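DELTA1-pyrroline-2-carboxylate reductase (Thermococcus litoralis DSM 5473, PDB 6T3E) reduces Delta1-pyrroline-2-carboxylate to L-proline, binding NADH as cofactor, probably as a step of L-hydroxyproline metabolism. Local coordinates at residues 41-53 with 323-337. Residues are numbered along the deposited sequence; the frame is centred on the assembly and turned at random.
Sequences EVIESVERAFLEL and LAIEDAITAKLAYEK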
# COMPACT_ATOMS: atom_id res chain seq x y z
N GLU B 41 -18.48 -18.55 -7.92
CA GLU B 41 -18.12 -18.27 -6.53
C GLU B 41 -17.70 -16.81 -6.36
O GLU B 41 -18.12 -16.14 -5.41
CB GLU B 41 -17.02 -19.22 -6.08
CG GLU B 41 -17.54 -20.51 -5.48
CD GLU B 41 -16.44 -21.54 -5.24
OE1 GLU B 41 -16.71 -22.54 -4.52
OE2 GLU B 41 -15.32 -21.37 -5.79
N VAL B 42 -16.85 -16.31 -7.27
CA VAL B 42 -16.32 -14.95 -7.16
C VAL B 42 -17.43 -13.93 -7.32
O VAL B 42 -17.42 -12.88 -6.66
CB VAL B 42 -15.19 -14.72 -8.19
CG1 VAL B 42 -14.51 -13.38 -7.95
CG2 VAL B 42 -14.17 -15.83 -8.09
N ILE B 43 -18.40 -14.22 -8.18
CA ILE B 43 -19.53 -13.31 -8.35
C ILE B 43 -20.29 -13.16 -7.04
O ILE B 43 -20.55 -12.05 -6.57
CB ILE B 43 -20.44 -13.80 -9.49
CG1 ILE B 43 -19.81 -13.45 -10.85
CG2 ILE B 43 -21.86 -13.23 -9.33
CD1 ILE B 43 -20.30 -14.30 -11.98
N GLU B 44 -20.59 -14.29 -6.40
CA GLU B 44 -21.27 -14.24 -5.10
C GLU B 44 -20.43 -13.50 -4.08
O GLU B 44 -20.95 -12.68 -3.31
CB GLU B 44 -21.57 -15.66 -4.61
CG GLU B 44 -22.57 -16.42 -5.48
CD GLU B 44 -22.61 -17.91 -5.18
OE1 GLU B 44 -22.38 -18.30 -4.01
OE2 GLU B 44 -22.86 -18.70 -6.11
N SER B 45 -19.11 -13.73 -4.08
CA SER B 45 -18.26 -13.15 -3.05
C SER B 45 -18.10 -11.65 -3.22
O SER B 45 -18.16 -10.90 -2.24
CB SER B 45 -16.89 -13.82 -3.07
OG SER B 45 -17.01 -15.23 -3.02
N VAL B 46 -17.90 -11.19 -4.46
CA VAL B 46 -17.77 -9.75 -4.70
C VAL B 46 -19.09 -9.05 -4.38
O VAL B 46 -19.11 -7.93 -3.86
CB VAL B 46 -17.31 -9.49 -6.15
CG1 VAL B 46 -17.54 -8.03 -6.52
CG2 VAL B 46 -15.84 -9.87 -6.35
N GLU B 47 -20.22 -9.71 -4.65
CA GLU B 47 -21.51 -9.12 -4.30
C GLU B 47 -21.64 -8.93 -2.79
O GLU B 47 -22.12 -7.88 -2.33
CB GLU B 47 -22.64 -10.00 -4.82
CG GLU B 47 -24.01 -9.43 -4.59
CD GLU B 47 -25.04 -9.98 -5.56
OE1 GLU B 47 -24.76 -11.01 -6.24
OE2 GLU B 47 -26.12 -9.34 -5.67
N ARG B 48 -21.20 -9.91 -2.00
CA ARG B 48 -21.27 -9.79 -0.55
C ARG B 48 -20.32 -8.72 -0.02
O ARG B 48 -20.64 -8.03 0.96
CB ARG B 48 -20.95 -11.15 0.10
CG ARG B 48 -21.00 -11.11 1.62
CD ARG B 48 -19.82 -11.84 2.31
NE ARG B 48 -20.09 -12.12 3.73
CZ ARG B 48 -20.26 -11.20 4.67
NH1 ARG B 48 -20.18 -9.90 4.38
NH2 ARG B 48 -20.51 -11.57 5.93
N ALA B 49 -19.17 -8.55 -0.69
CA ALA B 49 -18.21 -7.53 -0.28
C ALA B 49 -18.81 -6.13 -0.40
O ALA B 49 -18.55 -5.26 0.43
CB ALA B 49 -16.94 -7.66 -1.10
N PHE B 50 -19.58 -5.90 -1.47
CA PHE B 50 -20.23 -4.61 -1.66
C PHE B 50 -21.40 -4.42 -0.69
O PHE B 50 -21.64 -3.30 -0.22
CB PHE B 50 -20.69 -4.46 -3.11
CG PHE B 50 -19.61 -3.99 -4.03
CD1 PHE B 50 -19.26 -2.65 -4.08
CD2 PHE B 50 -18.92 -4.89 -4.82
CE1 PHE B 50 -18.26 -2.22 -4.91
CE2 PHE B 50 -17.90 -4.47 -5.67
CZ PHE B 50 -17.57 -3.13 -5.71
N LEU B 51 -22.12 -5.49 -0.38
CA LEU B 51 -23.14 -5.39 0.65
C LEU B 51 -22.51 -5.09 2.00
O LEU B 51 -23.03 -4.27 2.76
CB LEU B 51 -23.95 -6.69 0.72
CG LEU B 51 -25.02 -6.75 1.82
CD1 LEU B 51 -26.04 -5.63 1.68
CD2 LEU B 51 -25.71 -8.11 1.80
N GLU B 52 -21.37 -5.72 2.29
CA GLU B 52 -20.65 -5.41 3.52
C GLU B 52 -20.17 -3.97 3.52
O GLU B 52 -20.19 -3.30 4.56
CB GLU B 52 -19.50 -6.41 3.71
CG GLU B 52 -18.50 -6.06 4.82
CD GLU B 52 -17.61 -7.23 5.26
OE1 GLU B 52 -17.82 -8.37 4.79
OE2 GLU B 52 -16.69 -7.00 6.07
N LEU B 53 -19.78 -3.45 2.35
CA LEU B 53 -19.34 -2.06 2.24
C LEU B 53 -20.49 -1.08 2.48
O LEU B 53 -20.29 -0.01 3.07
CB LEU B 53 -18.72 -1.82 0.87
CG LEU B 53 -18.78 -0.41 0.30
CD1 LEU B 53 -17.79 0.50 1.03
CD2 LEU B 53 -18.51 -0.44 -1.20
N LEU B 323 -11.89 -1.78 -7.07
CA LEU B 323 -12.01 -1.42 -5.67
C LEU B 323 -11.36 -2.51 -4.82
O LEU B 323 -11.52 -3.70 -5.10
CB LEU B 323 -13.47 -1.20 -5.27
CG LEU B 323 -13.70 -0.42 -3.96
CD1 LEU B 323 -13.07 0.96 -3.99
CD2 LEU B 323 -15.19 -0.35 -3.65
N ALA B 324 -10.64 -2.10 -3.77
CA ALA B 324 -9.82 -3.04 -3.02
C ALA B 324 -10.62 -4.12 -2.32
O ALA B 324 -10.07 -5.19 -2.01
CB ALA B 324 -8.96 -2.29 -2.00
N ILE B 325 -11.91 -3.89 -2.05
CA ILE B 325 -12.70 -4.90 -1.34
C ILE B 325 -12.84 -6.16 -2.18
O ILE B 325 -12.98 -7.26 -1.64
CB ILE B 325 -14.09 -4.37 -0.94
CG1 ILE B 325 -14.92 -4.03 -2.18
CG2 ILE B 325 -13.96 -3.20 -0.02
CD1 ILE B 325 -16.39 -3.81 -1.86
N GLU B 326 -12.84 -6.01 -3.51
CA GLU B 326 -12.95 -7.19 -4.37
C GLU B 326 -11.72 -8.08 -4.26
O GLU B 326 -11.84 -9.31 -4.31
CB GLU B 326 -13.20 -6.74 -5.81
CG GLU B 326 -14.06 -5.48 -5.91
CD GLU B 326 -14.08 -4.86 -7.29
OE1 GLU B 326 -13.08 -4.94 -8.03
OE2 GLU B 326 -15.13 -4.29 -7.65
N ASP B 327 -10.54 -7.48 -4.06
CA ASP B 327 -9.36 -8.30 -3.84
C ASP B 327 -9.41 -8.99 -2.49
O ASP B 327 -9.11 -10.19 -2.39
CB ASP B 327 -8.10 -7.45 -3.98
CG ASP B 327 -8.10 -6.60 -5.24
OD1 ASP B 327 -8.18 -7.17 -6.35
OD2 ASP B 327 -8.03 -5.35 -5.11
N ALA B 328 -9.84 -8.28 -1.44
CA ALA B 328 -9.83 -8.89 -0.11
C ALA B 328 -10.83 -10.04 -0.02
O ALA B 328 -10.52 -11.09 0.54
CB ALA B 328 -10.10 -7.85 0.97
N ILE B 329 -12.03 -9.87 -0.57
CA ILE B 329 -13.02 -10.93 -0.48
C ILE B 329 -12.61 -12.12 -1.33
O ILE B 329 -12.88 -13.28 -0.98
CB ILE B 329 -14.43 -10.42 -0.84
CG1 ILE B 329 -15.49 -11.43 -0.39
CG2 ILE B 329 -14.56 -10.14 -2.32
CD1 ILE B 329 -15.59 -11.54 1.10
N THR B 330 -11.95 -11.87 -2.46
CA THR B 330 -11.48 -12.98 -3.28
C THR B 330 -10.24 -13.65 -2.68
O THR B 330 -10.17 -14.89 -2.62
CB THR B 330 -11.23 -12.47 -4.69
OG1 THR B 330 -12.46 -11.96 -5.22
CG2 THR B 330 -10.72 -13.58 -5.59
N ALA B 331 -9.30 -12.86 -2.13
CA ALA B 331 -8.11 -13.44 -1.52
C ALA B 331 -8.46 -14.28 -0.31
O ALA B 331 -7.88 -15.36 -0.12
CB ALA B 331 -7.15 -12.34 -1.10
N LYS B 332 -9.41 -13.83 0.52
CA LYS B 332 -9.77 -14.62 1.69
C LYS B 332 -10.56 -15.85 1.28
O LYS B 332 -10.35 -16.94 1.83
CB LYS B 332 -10.57 -13.77 2.68
CG LYS B 332 -10.93 -14.45 4.01
CD LYS B 332 -9.86 -14.21 5.11
CE LYS B 332 -10.21 -14.89 6.47
NZ LYS B 332 -9.02 -15.49 7.18
N LEU B 333 -11.39 -15.72 0.24
CA LEU B 333 -12.06 -16.85 -0.38
C LEU B 333 -11.04 -17.89 -0.83
O LEU B 333 -11.17 -19.08 -0.53
CB LEU B 333 -12.91 -16.34 -1.55
CG LEU B 333 -13.81 -17.24 -2.38
CD1 LEU B 333 -13.10 -17.80 -3.59
CD2 LEU B 333 -14.36 -18.34 -1.51
N ALA B 334 -10.03 -17.45 -1.58
CA ALA B 334 -9.04 -18.38 -2.10
C ALA B 334 -8.17 -18.94 -0.98
O ALA B 334 -7.84 -20.13 -0.99
CB ALA B 334 -8.18 -17.68 -3.15
N TYR B 335 -7.81 -18.10 -0.01
CA TYR B 335 -6.95 -18.56 1.07
C TYR B 335 -7.62 -19.64 1.90
O TYR B 335 -7.01 -20.67 2.22
CB TYR B 335 -6.57 -17.37 1.95
CG TYR B 335 -5.89 -17.72 3.25
CD1 TYR B 335 -4.56 -18.12 3.28
CD2 TYR B 335 -6.59 -17.66 4.46
CE1 TYR B 335 -3.93 -18.44 4.47
CE2 TYR B 335 -5.97 -17.98 5.66
CZ TYR B 335 -4.64 -18.37 5.65
OH TYR B 335 -4.00 -18.67 6.82
N GLU B 336 -8.90 -19.45 2.23
CA GLU B 336 -9.56 -20.43 3.08
C GLU B 336 -9.83 -21.74 2.34
O GLU B 336 -9.89 -22.80 2.96
CB GLU B 336 -10.86 -19.84 3.64
CG GLU B 336 -10.64 -18.82 4.76
CD GLU B 336 -11.96 -18.27 5.28
OE1 GLU B 336 -13.01 -18.87 4.99
OE2 GLU B 336 -11.94 -17.24 5.99
N LYS B 337 -9.98 -21.69 1.02
CA LYS B 337 -10.14 -22.93 0.27
C LYS B 337 -8.81 -23.67 0.16
O LYS B 337 -8.79 -24.91 0.13
CB LYS B 337 -10.70 -22.64 -1.12
CG LYS B 337 -12.22 -22.60 -1.14
CD LYS B 337 -12.72 -22.12 -2.49
CE LYS B 337 -13.87 -22.97 -2.96
NZ LYS B 337 -13.38 -24.00 -3.91
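The F50 ring takes I325 CD1 on one face in a CH-pi contact, the methyl 3.7 Å from the ring centroid and only 8° off its normal. At the edge, near the ring plane, lie V46 CG1 and E326 OE2, the latter 3.3 Å from F50 CZ; the carboxylate is turned steeply to the ring. The main polar partner of E326 is R134 on helix 128-146, salt-bridged through OE1. L323 CD2 approaches the ring obliquely and meets L53 CD2 tip to tip. With CG1 set between backbone N and carbonyl carbon (chi1 64°), I325 carries CD1 across to the ring and to A49. With an alanine at F50, I325 CD1 would probably lose the ring face it rests on and a gap would open beside L323 CD2 and E326 OE2. Further along, I329 CG2 packs 3.6 Å from A49 CB, and T330 OG1, bonded to E326 O at 2.9 Å, faces V42 CG1. At the other end, E41 OE1 and K337 NZ form only a long salt bridge, and K337 NZ also hydrogen-bonds L36 O. The two helices, crossing at 128° with axes 8.8 Å apart, pack on the mixed sheet holding strands 58-68 and 73-82 in this ornithine cyclodeaminase/mu-crystallin family member, where the side chain of E326 lies about 4 Å from the bound NADH.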